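Putative prolyl-tRNA synthetase (PDB 5XIL) probably catalyses the ATP-dependent attachment of L-proline to tRNA(Pro), releasing AMP and diphosphate. Local coordinates at residues 326-331 / 389-394. Numbering follows the deposited sequence.
Sequences GGVRAR and AAVAAL
The flat group met here is the peptide plane between V391 and A392, and V328 lies over one face of it. V328 CG2 sits above this plane, 4.2 Å from A392 N. The other contacts are between aliphatic carbons. The same methyl, V328 CG2, is 4.2 Å from A392 CB. V328 CG1 meets V391 CG1 at 4.1 Å. The two valine side chains cross at about a right angle and touch through one methyl each. One V328 side chain thus bridges two consecutive residues of the helix. Its CG1 lies opposite the backbone N (chi1 169°) and serves V391, while CG2, beside that N, serves A392. V391 has nearly the same torsion (171°), which sends its CG1 out to meet V328.

No hydrogen bond crosses between the segments. The contact is small, burying 112 Å² in all, but both valines are buried. A392 lies at the more open side. The nearest pair of CA atoms is that of V328 and A392, 6.3 Å apart.

A turn leads into V328. G327 has a positive phi (96°) and is the C-prime residue of a Schellman motif ending helix 306-325. In that motif V328 N donates a hydrogen bond to L323 O. The chain then runs on into strand 330-332, an outermost strand of a five-stranded mixed sheet in the anticodon-binding domain. R329 and R331 pair through their backbones with strand 293-297. V328 and V391 both pack on V293 of that strand and on L323 of helix 306-325, and V391 also touches L354 of strand 354-358. The contact thereby joins the start of helix 387-412 to the sheet and the end of helix 306-325.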
loop_
_atom_site.group_PDB
_atom_site.type_symbol
_atom_site.label_atom_id
_atom_site.label_comp_id
_atom_site.label_asym_id
_atom_site.label_seq_id
_atom_site.Cartn_x
_atom_site.Cartn_y
_atom_site.Cartn_z
ATOM N N GLY A 326 9.741 9.512 -20.399
ATOM C CA GLY A 326 9.247 8.372 -21.143
ATOM C C GLY A 326 8.900 7.173 -20.271
ATOM O O GLY A 326 8.647 6.108 -20.776
ATOM N N GLY A 327 8.912 7.323 -18.946
ATOM C CA GLY A 327 8.447 6.250 -18.066
ATOM C C GLY A 327 9.549 5.355 -17.517
ATOM O O GLY A 327 9.246 4.446 -16.773
ATOM N N VAL A 328 10.815 5.585 -17.883
ATOM C CA VAL A 328 11.915 4.707 -17.466
ATOM C C VAL A 328 12.493 5.280 -16.197
ATOM O O VAL A 328 12.639 6.507 -16.104
ATOM C CB VAL A 328 13.038 4.718 -18.522
ATOM C CG1 VAL A 328 14.307 4.020 -17.989
ATOM C CG2 VAL A 328 12.506 4.130 -19.835
ATOM N N ARG A 329 12.772 4.432 -15.214
ATOM C CA ARG A 329 13.338 4.893 -13.953
ATOM C C ARG A 329 14.841 5.040 -14.119
ATOM O O ARG A 329 15.590 4.081 -13.929
ATOM C CB ARG A 329 13.022 3.907 -12.828
ATOM C CG ARG A 329 11.556 3.876 -12.424
ATOM C CD ARG A 329 11.361 3.141 -11.108
ATOM N NE ARG A 329 11.442 1.693 -11.273
ATOM C CZ ARG A 329 10.551 0.966 -11.940
ATOM N NH1 ARG A 329 9.505 1.552 -12.508
ATOM N NH2 ARG A 329 10.704 -0.347 -12.040
ATOM N N ALA A 330 15.283 6.241 -14.474
ATOM C CA ALA A 330 16.705 6.472 -14.688
ATOM C C ALA A 330 17.252 7.390 -13.648
ATOM O O ALA A 330 16.533 8.246 -13.142
ATOM C CB ALA A 330 16.963 7.065 -16.090
ATOM N N ARG A 331 18.531 7.273 -13.392
ATOM C CA ARG A 331 19.229 8.239 -12.605
ATOM C C ARG A 331 20.677 8.314 -12.967
ATOM O O ARG A 331 21.191 7.405 -13.596
ATOM C CB ARG A 331 19.023 7.951 -11.143
ATOM C CG ARG A 331 19.560 6.722 -10.596
ATOM C CD ARG A 331 19.655 6.927 -9.078
ATOM N NE ARG A 331 20.827 7.748 -8.804
ATOM C CZ ARG A 331 21.306 8.009 -7.597
ATOM N NH1 ARG A 331 20.712 7.502 -6.510
ATOM N NH2 ARG A 331 22.390 8.782 -7.493
ATOM N N ALA A 389 11.592 4.960 -25.631
ATOM C CA ALA A 389 10.906 3.761 -26.022
ATOM C C ALA A 389 11.881 2.650 -26.268
ATOM O O ALA A 389 11.563 1.487 -26.002
ATOM C CB ALA A 389 10.000 3.972 -27.269
ATOM N N ALA A 390 13.022 2.954 -26.886
ATOM C CA ALA A 390 13.986 1.931 -27.186
ATOM C C ALA A 390 14.527 1.291 -25.879
ATOM O O ALA A 390 14.688 0.085 -25.805
ATOM C CB ALA A 390 15.142 2.479 -27.975
ATOM N N VAL A 391 14.811 2.135 -24.895
ATOM C CA VAL A 391 15.331 1.660 -23.614
ATOM C C VAL A 391 14.215 0.876 -22.888
ATOM O O VAL A 391 14.487 -0.144 -22.279
ATOM C CB VAL A 391 15.805 2.844 -22.770
ATOM C CG1 VAL A 391 16.157 2.412 -21.330
ATOM C CG2 VAL A 391 17.058 3.410 -23.433
ATOM N N ALA A 392 12.991 1.373 -22.932
ATOM C CA ALA A 392 11.897 0.641 -22.311
ATOM C C ALA A 392 11.744 -0.698 -22.978
ATOM O O ALA A 392 11.457 -1.731 -22.292
ATOM C CB ALA A 392 10.612 1.435 -22.382
ATOM N N ALA A 393 11.936 -0.774 -24.300
ATOM C CA ALA A 393 11.853 -2.087 -24.936
ATOM C C ALA A 393 12.994 -2.999 -24.545
ATOM O O ALA A 393 12.801 -4.221 -24.382
ATOM C CB ALA A 393 11.701 -2.036 -26.461
ATOM N N LEU A 394 14.191 -2.453 -24.430
ATOM C CA LEU A 394 15.291 -3.239 -23.972
ATOM C C LEU A 394 15.056 -3.795 -22.520
ATOM O O LEU A 394 15.435 -4.952 -22.241
ATOM C CB LEU A 394 16.538 -2.429 -23.957
ATOM C CG LEU A 394 17.800 -3.101 -23.513
ATOM C CD1 LEU A 394 18.004 -4.469 -24.142
ATOM C CD2 LEU A 394 18.946 -2.135 -23.864
#